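Local coordinates for protein Stk_08120 (Sulfolobus tokodaii str. 7, PDB 2EJX) that probably acts as a fatty acid carrier, as a member of the thermoacidophile-specific DUF3211 family related to Bet v 1-like proteins, at residues Glu8-Thr13 against Asn93-Ile98; Lys12-Ile17 against Asn125-Ile130; Ile31-Pro36 against Leu119-Glu124; Val73-Asp78 against Leu86-Lys91. All blocks are in the same frame, centred on the assembly; numbering follows the deposited sequence.

How the contacts relate
Contacts 1 and 4 build the antiparallel sheet; contact 2 fastens a loop to helix 105-137, and contact 3 joins that helix to helix 27-34. Contact 4 lies further across the sheet from contact 1, about 13 Å between centres, and Q97 N probably bonds R89 O (2.8 Å) where strands 95-102 and 82-92 adjoin. Contact 2 starts where contact 1 ends, sharing K12 and T13, with centres about 10 Å apart. A salt bridge from K9 NZ to D120 OD1 (2.9 Å) connects contact 1 to contact 3, while F35 and Y77 join contact 3 to contact 4. Relatives of this fold commonly bind apolar ligands between sheet and helices; where a fatty acid would sit here is not settled by these contacts.

Contact 1 (Glu8-Thr13 against Asn93-Ile98); sequences EKEIKT and NNTLQI
K9 with I98 and I11 with L96 form hydrogen-bonded pairs between antiparallel strands whose axes approach to 4.7 Å with directions 161° apart, alternating with the non-hydrogen-bonded pairs E10-Q97 and K12-T95. Beyond the last pair, T13 N still reaches N94 O at 2.9 Å. On the face carrying I11, this residue and L96 lie side by side and point the same way, I11 CB resting 3.8 Å from L96 CD1. The tip of I11 goes to another neighbour, CD1 meeting I98 CD1 at 3.7 Å. On the face with E10 and Q97, K12 runs alongside T95; a bend at chi2 (-92°) turns its amine back so that NZ bonds T95 OG1 at 2.8 Å, an oxygen also bonded to D92. The methyl of T95 serves E10 instead, CG2 lying 3.5 Å from E10 CG, while the extended glutamate chain carries its carboxylate on to a salt bridge with K91. Q97 folds across strand 8-12 between E8 and E10, its CD 3.7 Å from K9 O. Cutting this side chain back to an alanine is likely to open a gap between E8 and E10 beside the K9 carbonyl. The opposite face is roofed by helices: K9 and I11 touch helix 105-137, L96 packs on V20 of helix 17-24, and I98 meets both helices as well as L86 of strand 82-92.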
loop_
_atom_site.group_PDB
_atom_site.type_symbol
_atom_site.label_atom_id
_atom_site.label_comp_id
_atom_site.label_asym_id
_atom_site.label_seq_id
_atom_site.Cartn_x
_atom_site.Cartn_y
_atom_site.Cartn_z
ATOM N N GLU A 8 -5.432 10.057 -0.552
ATOM C CA GLU A 8 -3.976 10.160 -0.621
ATOM C C GLU A 8 -3.326 10.674 0.642
ATOM O O GLU A 8 -4.000 11.143 1.548
ATOM C CB GLU A 8 -3.549 11.012 -1.806
ATOM C CG GLU A 8 -4.057 12.395 -1.825
ATOM C CD GLU A 8 -3.843 12.999 -3.197
ATOM O OE1 GLU A 8 -2.677 13.024 -3.673
ATOM O OE2 GLU A 8 -4.844 13.426 -3.809
ATOM N N LYS A 9 -1.999 10.616 0.666
ATOM C CA LYS A 9 -1.243 10.956 1.853
ATOM C C LYS A 9 0.179 11.228 1.429
ATOM O O LYS A 9 0.767 10.433 0.717
ATOM C CB LYS A 9 -1.276 9.767 2.860
ATOM C CG LYS A 9 -0.558 10.091 4.218
ATOM C CD LYS A 9 -1.523 10.888 5.117
ATOM C CE LYS A 9 -0.822 11.444 6.355
ATOM N NZ LYS A 9 -1.839 12.288 7.074
ATOM N N GLU A 10 0.748 12.336 1.914
ATOM C CA GLU A 10 2.138 12.646 1.728
ATOM C C GLU A 10 2.850 12.058 2.908
ATOM O O GLU A 10 2.325 12.127 4.026
ATOM C CB GLU A 10 2.329 14.174 1.744
ATOM C CG GLU A 10 3.765 14.587 1.657
ATOM C CD GLU A 10 3.928 16.078 1.498
ATOM O OE1 GLU A 10 4.073 16.754 2.522
ATOM O OE2 GLU A 10 3.892 16.561 0.344
ATOM N N ILE A 11 4.003 11.434 2.650
ATOM C CA ILE A 11 4.850 10.905 3.705
ATOM C C ILE A 11 6.224 11.511 3.571
ATOM O O ILE A 11 6.832 11.479 2.484
ATOM C CB ILE A 11 4.944 9.370 3.602
ATOM C CG1 ILE A 11 3.543 8.754 3.773
ATOM C CG2 ILE A 11 5.990 8.776 4.657
ATOM C CD1 ILE A 11 3.518 7.252 3.977
ATOM N N LYS A 12 6.739 12.000 4.703
ATOM C CA LYS A 12 8.080 12.530 4.827
ATOM C C LYS A 12 8.980 11.482 5.485
ATOM O O LYS A 12 8.585 10.857 6.475
ATOM C CB LYS A 12 8.041 13.801 5.682
ATOM C CG LYS A 12 7.236 14.944 5.031
ATOM C CD LYS A 12 8.231 15.811 4.217
ATOM C CE LYS A 12 7.561 16.867 3.366
ATOM N NZ LYS A 12 8.550 17.400 2.341
ATOM N N THR A 13 10.181 11.300 4.948
ATOM C CA THR A 13 11.102 10.293 5.475
ATOM C C THR A 13 12.550 10.765 5.464
ATOM O O THR A 13 12.978 11.482 4.566
ATOM C CB THR A 13 10.986 8.940 4.684
ATOM O OG1 THR A 13 11.936 7.977 5.170
ATOM C CG2 THR A 13 11.267 9.149 3.200
ATOM N N ASN A 93 13.785 13.861 -2.475
ATOM C CA ASN A 93 14.667 12.971 -1.698
ATOM C C ASN A 93 14.128 12.586 -0.313
ATOM O O ASN A 93 14.642 11.652 0.330
ATOM C CB ASN A 93 16.077 13.600 -1.532
ATOM C CG ASN A 93 16.999 12.739 -0.636
ATOM O OD1 ASN A 93 17.285 13.090 0.526
ATOM N ND2 ASN A 93 17.425 11.590 -1.159
ATOM N N ASN A 94 13.112 13.301 0.164
ATOM C CA ASN A 94 12.603 13.038 1.519
ATOM C C ASN A 94 11.098 12.901 1.592
ATOM O O ASN A 94 10.555 12.993 2.667
ATOM C CB ASN A 94 13.014 14.152 2.516
ATOM C CG ASN A 94 14.511 14.229 2.731
ATOM O OD1 ASN A 94 15.092 13.435 3.490
ATOM N ND2 ASN A 94 15.145 15.225 2.104
ATOM N N THR A 95 10.426 12.744 0.444
ATOM C CA THR A 95 8.975 12.850 0.403
ATOM C C THR A 95 8.434 11.924 -0.673
ATOM O O THR A 95 8.980 11.865 -1.781
ATOM C CB THR A 95 8.499 14.294 0.063
ATOM O OG1 THR A 95 9.333 15.223 0.751
ATOM C CG2 THR A 95 7.069 14.513 0.491
ATOM N N LEU A 96 7.353 11.231 -0.340
ATOM C CA LEU A 96 6.612 10.490 -1.308
ATOM C C LEU A 96 5.123 10.768 -1.183
ATOM O O LEU A 96 4.664 11.391 -0.211
ATOM C CB LEU A 96 6.932 8.989 -1.240
ATOM C CG LEU A 96 6.690 8.164 0.019
ATOM C CD1 LEU A 96 5.240 7.665 0.192
ATOM C CD2 LEU A 96 7.632 6.977 0.025
ATOM N N GLN A 97 4.379 10.321 -2.194
ATOM C CA GLN A 97 2.916 10.416 -2.174
ATOM C C GLN A 97 2.327 9.052 -2.418
ATOM O O GLN A 97 2.787 8.340 -3.308
ATOM C CB GLN A 97 2.441 11.412 -3.283
ATOM C CG GLN A 97 0.972 11.909 -3.145
ATOM C CD GLN A 97 0.681 12.902 -2.004
ATOM O OE1 GLN A 97 -0.476 13.083 -1.602
ATOM N NE2 GLN A 97 1.701 13.546 -1.505
ATOM N N ILE A 98 1.274 8.724 -1.673
ATOM C CA ILE A 98 0.486 7.501 -1.870
ATOM C C ILE A 98 -0.905 7.945 -2.291
ATOM O O ILE A 98 -1.501 8.818 -1.632
ATOM C CB ILE A 98 0.394 6.662 -0.567
ATOM C CG1 ILE A 98 1.824 6.350 -0.064
ATOM C CG2 ILE A 98 -0.480 5.415 -0.774
ATOM C CD1 ILE A 98 1.876 5.451 1.186
#

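Contact 2 (Lys12-Ile17 against Asn125-Ile130); sequences KTNQDI and NIDEII
T13 and D127 bring the two segments together with their CA atoms 6.2 Å apart, where the irregular chain after strand 7-12 passes a turn of the long helix 105-137. The loop is shaped by an ST turn, in which T13 OG1 accepts from Q15 N at 2.9 Å, and the contact fastens it to the C-terminal helix of a Bet v 1-like fold. The carboxylate of D127 grips the loop with both oxygens. T13 OG1 donates to D127 OD1 over a short 2.5 Å, and N14 N donates to D127 OD2 at 2.9 Å with an angle of 158° at the hydrogen; each oxygen uses its syn lone pair, so the two donors fix the rotation of the group. With OG1 lying opposite its own backbone N (chi1 177°), T13 can give a proton to the aspartate while receiving one from Q15, and its side chain also touches V20 of helix 17-24. Two donors on one carboxylate would probably favour its charged form. Q15 slides past D127 and I130 in the opposite direction, bent at chi2, its CG against I130 CG2 at 3.9 Å, and its OE1 goes on to R134. D16 then caps helix 17-24, its OD1 accepting from D18 N and V19 N. At the end of strand 7-12, the long helix adds a methyl, I126 CG2 lying 3.3 Å from K12 O.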
loop_
_atom_site.group_PDB
_atom_site.type_symbol
_atom_site.label_atom_id
_atom_site.label_comp_id
_atom_site.label_asym_id
_atom_site.label_seq_id
_atom_site.Cartn_x
_atom_site.Cartn_y
_atom_site.Cartn_z
ATOM N N LYS A 12 6.739 12.000 4.703
ATOM C CA LYS A 12 8.080 12.530 4.827
ATOM C C LYS A 12 8.980 11.482 5.485
ATOM O O LYS A 12 8.585 10.857 6.475
ATOM C CB LYS A 12 8.041 13.801 5.682
ATOM C CG LYS A 12 7.236 14.944 5.031
ATOM C CD LYS A 12 8.231 15.811 4.217
ATOM C CE LYS A 12 7.561 16.867 3.366
ATOM N NZ LYS A 12 8.550 17.400 2.341
ATOM N N THR A 13 10.181 11.300 4.948
ATOM C CA THR A 13 11.102 10.293 5.475
ATOM C C THR A 13 12.550 10.765 5.464
ATOM O O THR A 13 12.978 11.482 4.566
ATOM C CB THR A 13 10.986 8.940 4.684
ATOM O OG1 THR A 13 11.936 7.977 5.170
ATOM C CG2 THR A 13 11.267 9.149 3.200
ATOM N N ASN A 14 13.281 10.404 6.517
ATOM C CA ASN A 14 14.726 10.531 6.566
ATOM C C ASN A 14 15.452 9.249 6.195
ATOM O O ASN A 14 16.688 9.166 6.309
ATOM C CB ASN A 14 15.138 10.905 7.985
ATOM C CG ASN A 14 14.853 12.342 8.316
ATOM O OD1 ASN A 14 14.740 13.192 7.428
ATOM N ND2 ASN A 14 14.810 12.640 9.610
ATOM N N GLN A 15 14.710 8.211 5.807
ATOM C CA GLN A 15 15.343 6.968 5.392
ATOM C C GLN A 15 15.750 7.133 3.929
ATOM O O GLN A 15 15.257 8.058 3.260
ATOM C CB GLN A 15 14.373 5.773 5.562
ATOM C CG GLN A 15 14.238 5.207 6.955
ATOM C CD GLN A 15 15.346 4.232 7.267
ATOM O OE1 GLN A 15 16.109 3.853 6.392
ATOM N NE2 GLN A 15 15.451 3.837 8.520
ATOM N N ASP A 16 16.640 6.285 3.428
ATOM C CA ASP A 16 17.058 6.384 2.033
ATOM C C ASP A 16 15.810 6.185 1.190
ATOM O O ASP A 16 15.182 5.126 1.242
ATOM C CB ASP A 16 18.112 5.330 1.675
ATOM C CG ASP A 16 18.514 5.365 0.202
ATOM O OD1 ASP A 16 17.679 5.099 -0.681
ATOM O OD2 ASP A 16 19.692 5.653 -0.091
ATOM N N ILE A 17 15.476 7.198 0.413
ATOM C CA ILE A 17 14.209 7.204 -0.313
ATOM C C ILE A 17 14.074 6.062 -1.306
ATOM O O ILE A 17 12.979 5.623 -1.576
ATOM C CB ILE A 17 13.955 8.570 -1.042
ATOM C CG1 ILE A 17 12.509 8.630 -1.569
ATOM C CG2 ILE A 17 15.012 8.817 -2.182
ATOM C CD1 ILE A 17 11.432 8.905 -0.503
ATOM N N ASN A 125 4.670 6.935 11.569
ATOM C CA ASN A 125 5.631 5.929 12.012
ATOM C C ASN A 125 6.597 5.418 10.921
ATOM O O ASN A 125 7.277 4.417 11.095
ATOM C CB ASN A 125 4.861 4.757 12.636
ATOM C CG ASN A 125 4.085 5.198 13.889
ATOM O OD1 ASN A 125 4.696 5.464 14.967
ATOM N ND2 ASN A 125 2.765 5.335 13.747
ATOM N N ILE A 126 6.677 6.128 9.805
ATOM C CA ILE A 126 7.317 5.526 8.601
ATOM C C ILE A 126 8.758 5.134 8.830
ATOM O O ILE A 126 9.179 4.037 8.457
ATOM C CB ILE A 126 7.208 6.482 7.344
ATOM C CG1 ILE A 126 7.759 5.825 6.093
ATOM C CG2 ILE A 126 7.855 7.811 7.644
ATOM C CD1 ILE A 126 7.028 4.555 5.646
ATOM N N ASP A 127 9.527 5.986 9.499
ATOM C CA ASP A 127 10.961 5.674 9.589
ATOM C C ASP A 127 11.291 4.465 10.522
ATOM O O ASP A 127 12.247 3.715 10.232
ATOM C CB ASP A 127 11.739 6.922 9.953
ATOM C CG ASP A 127 11.909 7.848 8.754
ATOM O OD1 ASP A 127 11.473 7.495 7.626
ATOM O OD2 ASP A 127 12.543 8.902 8.928
ATOM N N GLU A 128 10.502 4.318 11.599
ATOM C CA GLU A 128 10.571 3.175 12.536
ATOM C C GLU A 128 10.083 1.911 11.832
ATOM O O GLU A 128 10.711 0.870 11.917
ATOM C CB GLU A 128 9.733 3.420 13.811
ATOM C CG GLU A 128 10.149 4.681 14.655
ATOM C CD GLU A 128 9.431 6.040 14.312
ATOM O OE1 GLU A 128 8.894 6.258 13.190
ATOM O OE2 GLU A 128 9.390 6.924 15.216
ATOM N N ILE A 129 8.995 2.025 11.070
ATOM C CA ILE A 129 8.511 0.834 10.304
ATOM C C ILE A 129 9.610 0.362 9.289
ATOM O O ILE A 129 9.960 -0.832 9.177
ATOM C CB ILE A 129 7.197 1.189 9.601
ATOM C CG1 ILE A 129 6.056 1.273 10.644
ATOM C CG2 ILE A 129 6.935 0.135 8.458
ATOM C CD1 ILE A 129 4.806 2.038 10.155
ATOM N N ILE A 130 10.184 1.297 8.551
ATOM C CA ILE A 130 11.148 0.967 7.514
ATOM C C ILE A 130 12.458 0.507 8.115
ATOM O O ILE A 130 13.115 -0.352 7.557
ATOM C CB ILE A 130 11.414 2.170 6.585
ATOM C CG1 ILE A 130 10.134 2.575 5.791
ATOM C CG2 ILE A 130 12.691 1.901 5.663
ATOM C CD1 ILE A 130 9.708 1.568 4.607
#

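Contact 3 (Ile31-Pro36 against Leu119-Glu124); sequences IPQIFP and LDRLAE
Q33, I34 and L122 carry this meeting of the end of helix 27-34 with helix 105-137. Q33 bends at chi2 (-73°), which swings its amide towards R121; the amide lies at the edge of the guanidinium and near its plane, the two flat groups 33° apart. The same side chain crosses obliquely over L122, whose CD1 is 3.9 Å from Q33 CD. The other methyl of the leucine, L122 CD2, meets I34 CG1 at 4.0 Å. I34 thus sits between two leucines of successive helical turns, because its CG1 is also 3.9 Å from L119 CD2. With an alanine in place of Q33, the guanidinium of R121 is likely to lose its neighbour at that edge, and L122 CD1 part of its packing. R121 NH2 is bonded to N118 OD1, and the N118 amide in turn bonds the carbonyl of I34, where the short helix ends. L119 and L122 also touch strand 7-12, through V7 and K9 and through I11. Apolar branches inside and polar groups at the margin thus bind a short helix to the long C-terminal one, as in the helix-grip fold of Bet v 1-like proteins.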
loop_
_atom_site.group_PDB
_atom_site.type_symbol
_atom_site.label_atom_id
_atom_site.label_comp_id
_atom_site.label_asym_id
_atom_site.label_seq_id
_atom_site.Cartn_x
_atom_site.Cartn_y
_atom_site.Cartn_z
ATOM N N ILE A 31 0.283 -3.870 0.911
ATOM C CA ILE A 31 -1.141 -4.209 0.984
ATOM C C ILE A 31 -1.639 -4.358 2.433
ATOM O O ILE A 31 -2.636 -3.746 2.784
ATOM C CB ILE A 31 -1.516 -5.445 0.049
ATOM C CG1 ILE A 31 -1.113 -5.165 -1.402
ATOM C CG2 ILE A 31 -2.966 -5.795 0.124
ATOM C CD1 ILE A 31 -1.789 -4.010 -2.031
ATOM N N PRO A 32 -0.956 -5.166 3.292
ATOM C CA PRO A 32 -1.392 -5.224 4.688
ATOM C C PRO A 32 -1.293 -3.874 5.415
ATOM O O PRO A 32 -2.111 -3.579 6.292
ATOM C CB PRO A 32 -0.433 -6.250 5.306
ATOM C CG PRO A 32 0.017 -7.076 4.091
ATOM C CD PRO A 32 0.176 -6.079 3.050
ATOM N N GLN A 33 -0.346 -3.047 5.014
ATOM C CA GLN A 33 -0.177 -1.713 5.647
ATOM C C GLN A 33 -1.296 -0.736 5.341
ATOM O O GLN A 33 -1.592 0.121 6.188
ATOM C CB GLN A 33 1.156 -1.060 5.282
ATOM C CG GLN A 33 2.398 -1.677 5.920
ATOM C CD GLN A 33 2.563 -1.375 7.408
ATOM O OE1 GLN A 33 3.455 -1.936 8.091
ATOM N NE2 GLN A 33 1.730 -0.510 7.918
ATOM N N ILE A 34 -1.877 -0.853 4.130
ATOM C CA ILE A 34 -2.815 0.173 3.613
ATOM C C ILE A 34 -4.262 -0.284 3.499
ATOM O O ILE A 34 -5.189 0.438 3.890
ATOM C CB ILE A 34 -2.296 0.777 2.261
ATOM C CG1 ILE A 34 -1.002 1.594 2.501
ATOM C CG2 ILE A 34 -3.344 1.738 1.625
ATOM C CD1 ILE A 34 -0.195 1.777 1.263
ATOM N N PHE A 35 -4.472 -1.510 3.005
ATOM C CA PHE A 35 -5.825 -1.986 2.767
ATOM C C PHE A 35 -6.550 -2.248 4.095
ATOM O O PHE A 35 -5.883 -2.517 5.093
ATOM C CB PHE A 35 -5.819 -3.211 1.847
ATOM C CG PHE A 35 -5.837 -2.852 0.384
ATOM C CD1 PHE A 35 -4.891 -1.974 -0.141
ATOM C CD2 PHE A 35 -6.833 -3.338 -0.451
ATOM C CE1 PHE A 35 -4.903 -1.609 -1.490
ATOM C CE2 PHE A 35 -6.868 -2.965 -1.814
ATOM C CZ PHE A 35 -5.892 -2.120 -2.329
ATOM N N PRO A 36 -7.904 -2.117 4.125
ATOM C CA PRO A 36 -8.613 -2.355 5.396
ATOM C C PRO A 36 -8.587 -3.802 5.880
ATOM O O PRO A 36 -9.091 -4.687 5.186
ATOM C CB PRO A 36 -10.070 -1.943 5.110
ATOM C CG PRO A 36 -10.088 -1.346 3.751
ATOM C CD PRO A 36 -8.824 -1.717 3.026
ATOM N N LEU A 119 -3.100 5.117 6.395
ATOM C CA LEU A 119 -2.161 6.083 5.840
ATOM C C LEU A 119 -1.594 7.057 6.871
ATOM O O LEU A 119 -0.415 7.405 6.814
ATOM C CB LEU A 119 -2.767 6.829 4.624
ATOM C CG LEU A 119 -3.088 5.973 3.401
ATOM C CD1 LEU A 119 -3.855 6.799 2.368
ATOM C CD2 LEU A 119 -1.794 5.376 2.753
ATOM N N ASP A 120 -2.437 7.512 7.798
ATOM C CA ASP A 120 -2.002 8.355 8.913
ATOM C C ASP A 120 -0.992 7.660 9.783
ATOM O O ASP A 120 0.019 8.245 10.122
ATOM C CB ASP A 120 -3.223 8.789 9.761
ATOM C CG ASP A 120 -4.091 9.829 9.065
ATOM O OD1 ASP A 120 -3.714 10.342 8.013
ATOM O OD2 ASP A 120 -5.157 10.141 9.598
ATOM N N ARG A 121 -1.278 6.397 10.161
ATOM C CA ARG A 121 -0.354 5.620 10.975
ATOM C C ARG A 121 0.986 5.404 10.234
ATOM O O ARG A 121 2.052 5.548 10.807
ATOM C CB ARG A 121 -1.003 4.257 11.324
ATOM C CG ARG A 121 -0.142 3.368 12.234
ATOM C CD ARG A 121 -0.796 1.996 12.477
ATOM N NE ARG A 121 -1.255 1.396 11.216
ATOM C CZ ARG A 121 -0.470 0.815 10.299
ATOM N NH1 ARG A 121 0.864 0.704 10.440
ATOM N NH2 ARG A 121 -1.043 0.381 9.177
ATOM N N LEU A 122 0.931 5.069 8.954
ATOM C CA LEU A 122 2.156 4.930 8.155
ATOM C C LEU A 122 2.948 6.247 8.119
ATOM O O LEU A 122 4.158 6.238 8.335
ATOM C CB LEU A 122 1.801 4.449 6.731
ATOM C CG LEU A 122 2.728 3.679 5.808
ATOM C CD1 LEU A 122 3.181 2.341 6.400
ATOM C CD2 LEU A 122 1.903 3.466 4.499
ATOM N N ALA A 123 2.278 7.373 7.886
ATOM C CA ALA A 123 2.972 8.660 7.825
ATOM C C ALA A 123 3.668 8.995 9.146
ATOM O O ALA A 123 4.787 9.487 9.148
ATOM C CB ALA A 123 2.029 9.759 7.430
ATOM N N GLU A 124 2.994 8.732 10.266
ATOM C CA GLU A 124 3.480 9.071 11.609
ATOM C C GLU A 124 4.598 8.175 12.087
ATOM O O GLU A 124 5.381 8.606 12.933
ATOM C CB GLU A 124 2.322 9.050 12.635
ATOM C CG GLU A 124 1.317 10.198 12.478
ATOM C CD GLU A 124 -0.042 9.902 13.106
ATOM O OE1 GLU A 124 -0.199 8.854 13.799
ATOM O OE2 GLU A 124 -0.974 10.711 12.870
#

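Contact 4 (Val73-Asp78 against Leu86-Lys91); sequences VRIIYD and LYIRKK
R74 and Y87 form the non-hydrogen-bonded pair of an antiparallel hairpin, side by side on one face of the sheet. Around them V73 pairs with I88 and I75 with L86 through backbone bonds in both directions, I75 N reaching L86 O at 2.8 Å, and the strand directions differ by 176°. From CB, R74 leaves on the face that bears Y87, and its CG, anti to the backbone N (chi1 -158°), meets Y87 CE1 at 3.7 Å. CD keeps alongside the ring, 3.8 Å from the same Y87 CE1. Then chi3 bends the chain, and NE comes in at the ring edge, 3.6 Å from Y87 CE1; that carbon lies over one face of the guanidinium, whose plane stands 66° from the ring. CZ stays near the same carbon, while NE is in a salt bridge with E72, and R89 NH2 lies over a face of the Y87 ring. On the other side of the sheet the side chains are mostly apolar. V73 and I88 run together, V73 CG1 being 4.1 Å from I88 CD1, and I75 CB lies 4.2 Å from L86 CB. Y77 presents its ring edge to L86, CE2 reaching L86 N at 4.1 Å, while its hydroxyl bonds H102. The hairpin is covered there by helices: I75, L86 and I88 touch T30 of helix 27-34, I88 also meets M21 and F24 of helix 17-24, and strands 58-69 and 95-102 flank it in the sheet.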
loop_
_atom_site.group_PDB
_atom_site.type_symbol
_atom_site.label_atom_id
_atom_site.label_comp_id
_atom_site.label_asym_id
_atom_site.label_seq_id
_atom_site.Cartn_x
_atom_site.Cartn_y
_atom_site.Cartn_z
ATOM N N VAL A 73 5.743 3.409 -8.142
ATOM C CA VAL A 73 5.295 2.027 -7.984
ATOM C C VAL A 73 3.782 2.076 -8.242
ATOM O O VAL A 73 3.098 2.868 -7.646
ATOM C CB VAL A 73 5.520 1.510 -6.552
ATOM C CG1 VAL A 73 4.990 0.102 -6.415
ATOM C CG2 VAL A 73 7.013 1.533 -6.164
ATOM N N ARG A 74 3.274 1.214 -9.120
ATOM C CA ARG A 74 1.870 1.233 -9.477
ATOM C C ARG A 74 1.342 -0.177 -9.226
ATOM O O ARG A 74 1.854 -1.144 -9.781
ATOM C CB ARG A 74 1.775 1.630 -10.959
ATOM C CG ARG A 74 0.471 2.194 -11.391
ATOM C CD ARG A 74 0.513 2.701 -12.851
ATOM N NE ARG A 74 1.318 3.931 -12.953
ATOM C CZ ARG A 74 1.234 4.818 -13.952
ATOM N NH1 ARG A 74 0.360 4.634 -14.940
ATOM N NH2 ARG A 74 2.008 5.905 -13.956
ATOM N N ILE A 75 0.361 -0.319 -8.345
ATOM C CA ILE A 75 -0.199 -1.642 -8.009
ATOM C C ILE A 75 -1.622 -1.679 -8.556
ATOM O O ILE A 75 -2.502 -0.938 -8.103
ATOM C CB ILE A 75 -0.175 -1.925 -6.494
ATOM C CG1 ILE A 75 1.265 -1.786 -5.964
ATOM C CG2 ILE A 75 -0.718 -3.329 -6.183
ATOM C CD1 ILE A 75 1.492 -2.171 -4.496
ATOM N N ILE A 76 -1.827 -2.516 -9.563
ATOM C CA ILE A 76 -3.153 -2.652 -10.186
ATOM C C ILE A 76 -3.860 -3.839 -9.563
ATOM O O ILE A 76 -3.300 -4.928 -9.474
ATOM C CB ILE A 76 -2.986 -2.798 -11.702
ATOM C CG1 ILE A 76 -2.254 -1.549 -12.209
ATOM C CG2 ILE A 76 -4.334 -2.965 -12.377
ATOM C CD1 ILE A 76 -2.016 -1.499 -13.719
ATOM N N TYR A 77 -5.085 -3.640 -9.068
ATOM C CA TYR A 77 -5.732 -4.730 -8.352
ATOM C C TYR A 77 -7.209 -4.890 -8.752
ATOM O O TYR A 77 -7.798 -3.941 -9.279
ATOM C CB TYR A 77 -5.633 -4.521 -6.844
ATOM C CG TYR A 77 -6.382 -3.295 -6.360
ATOM C CD1 TYR A 77 -7.748 -3.368 -6.037
ATOM C CD2 TYR A 77 -5.728 -2.038 -6.234
ATOM C CE1 TYR A 77 -8.448 -2.242 -5.587
ATOM C CE2 TYR A 77 -6.434 -0.919 -5.788
ATOM C CZ TYR A 77 -7.783 -1.047 -5.483
ATOM O OH TYR A 77 -8.444 0.050 -5.050
ATOM N N ASP A 78 -7.753 -6.085 -8.499
ATOM C CA ASP A 78 -9.196 -6.386 -8.629
ATOM C C ASP A 78 -9.702 -7.099 -7.421
ATOM O O ASP A 78 -9.015 -7.905 -6.849
ATOM C CB ASP A 78 -9.500 -7.242 -9.892
ATOM C CG ASP A 78 -8.783 -8.606 -9.899
ATOM O OD1 ASP A 78 -7.676 -8.680 -10.498
ATOM O OD2 ASP A 78 -9.313 -9.605 -9.330
ATOM N N LEU A 86 -3.242 1.462 -6.838
ATOM C CA LEU A 86 -2.513 2.141 -5.758
ATOM C C LEU A 86 -1.193 2.656 -6.305
ATOM O O LEU A 86 -0.381 1.881 -6.828
ATOM C CB LEU A 86 -2.265 1.174 -4.598
ATOM C CG LEU A 86 -1.517 1.672 -3.348
ATOM C CD1 LEU A 86 -2.301 2.711 -2.700
ATOM C CD2 LEU A 86 -1.402 0.489 -2.409
ATOM N N TYR A 87 -0.973 3.957 -6.171
ATOM C CA TYR A 87 0.286 4.552 -6.591
ATOM C C TYR A 87 1.138 4.941 -5.403
ATOM O O TYR A 87 0.632 5.494 -4.443
ATOM C CB TYR A 87 0.039 5.844 -7.345
ATOM C CG TYR A 87 -0.904 5.705 -8.505
ATOM C CD1 TYR A 87 -0.414 5.498 -9.785
ATOM C CD2 TYR A 87 -2.294 5.770 -8.312
ATOM C CE1 TYR A 87 -1.278 5.369 -10.859
ATOM C CE2 TYR A 87 -3.165 5.647 -9.389
ATOM C CZ TYR A 87 -2.643 5.438 -10.660
ATOM O OH TYR A 87 -3.486 5.308 -11.769
ATOM N N ILE A 88 2.443 4.689 -5.520
ATOM C CA ILE A 88 3.430 5.279 -4.620
ATOM C C ILE A 88 4.461 6.076 -5.465
ATOM O O ILE A 88 5.151 5.501 -6.316
ATOM C CB ILE A 88 4.076 4.218 -3.666
ATOM C CG1 ILE A 88 2.994 3.364 -2.944
ATOM C CG2 ILE A 88 4.969 4.944 -2.601
ATOM C CD1 ILE A 88 2.664 1.985 -3.615
ATOM N N ARG A 89 4.514 7.407 -5.277
ATOM C CA ARG A 89 5.317 8.271 -6.139
ATOM C C ARG A 89 6.359 9.012 -5.313
ATOM O O ARG A 89 6.016 9.623 -4.319
ATOM C CB ARG A 89 4.457 9.281 -6.897
ATOM C CG ARG A 89 3.337 8.660 -7.747
ATOM C CD ARG A 89 2.475 9.774 -8.385
ATOM N NE ARG A 89 1.447 9.203 -9.273
ATOM C CZ ARG A 89 0.217 9.693 -9.433
ATOM N NH1 ARG A 89 -0.167 10.802 -8.804
ATOM N NH2 ARG A 89 -0.623 9.077 -10.258
ATOM N N LYS A 90 7.628 8.903 -5.712
ATOM C CA LYS A 90 8.660 9.702 -5.120
ATOM C C LYS A 90 8.476 11.148 -5.595
ATOM O O LYS A 90 8.388 11.400 -6.793
ATOM C CB LYS A 90 10.051 9.148 -5.496
ATOM C CG LYS A 90 11.200 10.106 -5.150
ATOM C CD LYS A 90 12.517 9.435 -5.270
ATOM C CE LYS A 90 13.640 10.437 -5.186
ATOM N NZ LYS A 90 14.945 9.843 -5.612
ATOM N N LYS A 91 8.446 12.094 -4.658
ATOM C CA LYS A 91 8.308 13.512 -4.986
ATOM C C LYS A 91 9.640 14.239 -4.908
ATOM O O LYS A 91 9.899 15.138 -5.724
ATOM C CB LYS A 91 7.249 14.169 -4.104
ATOM C CG LYS A 91 5.900 13.520 -4.194
ATOM C CD LYS A 91 4.758 14.474 -3.836
ATOM C CE LYS A 91 4.876 14.990 -2.431
ATOM N NZ LYS A 91 3.598 15.575 -1.955
#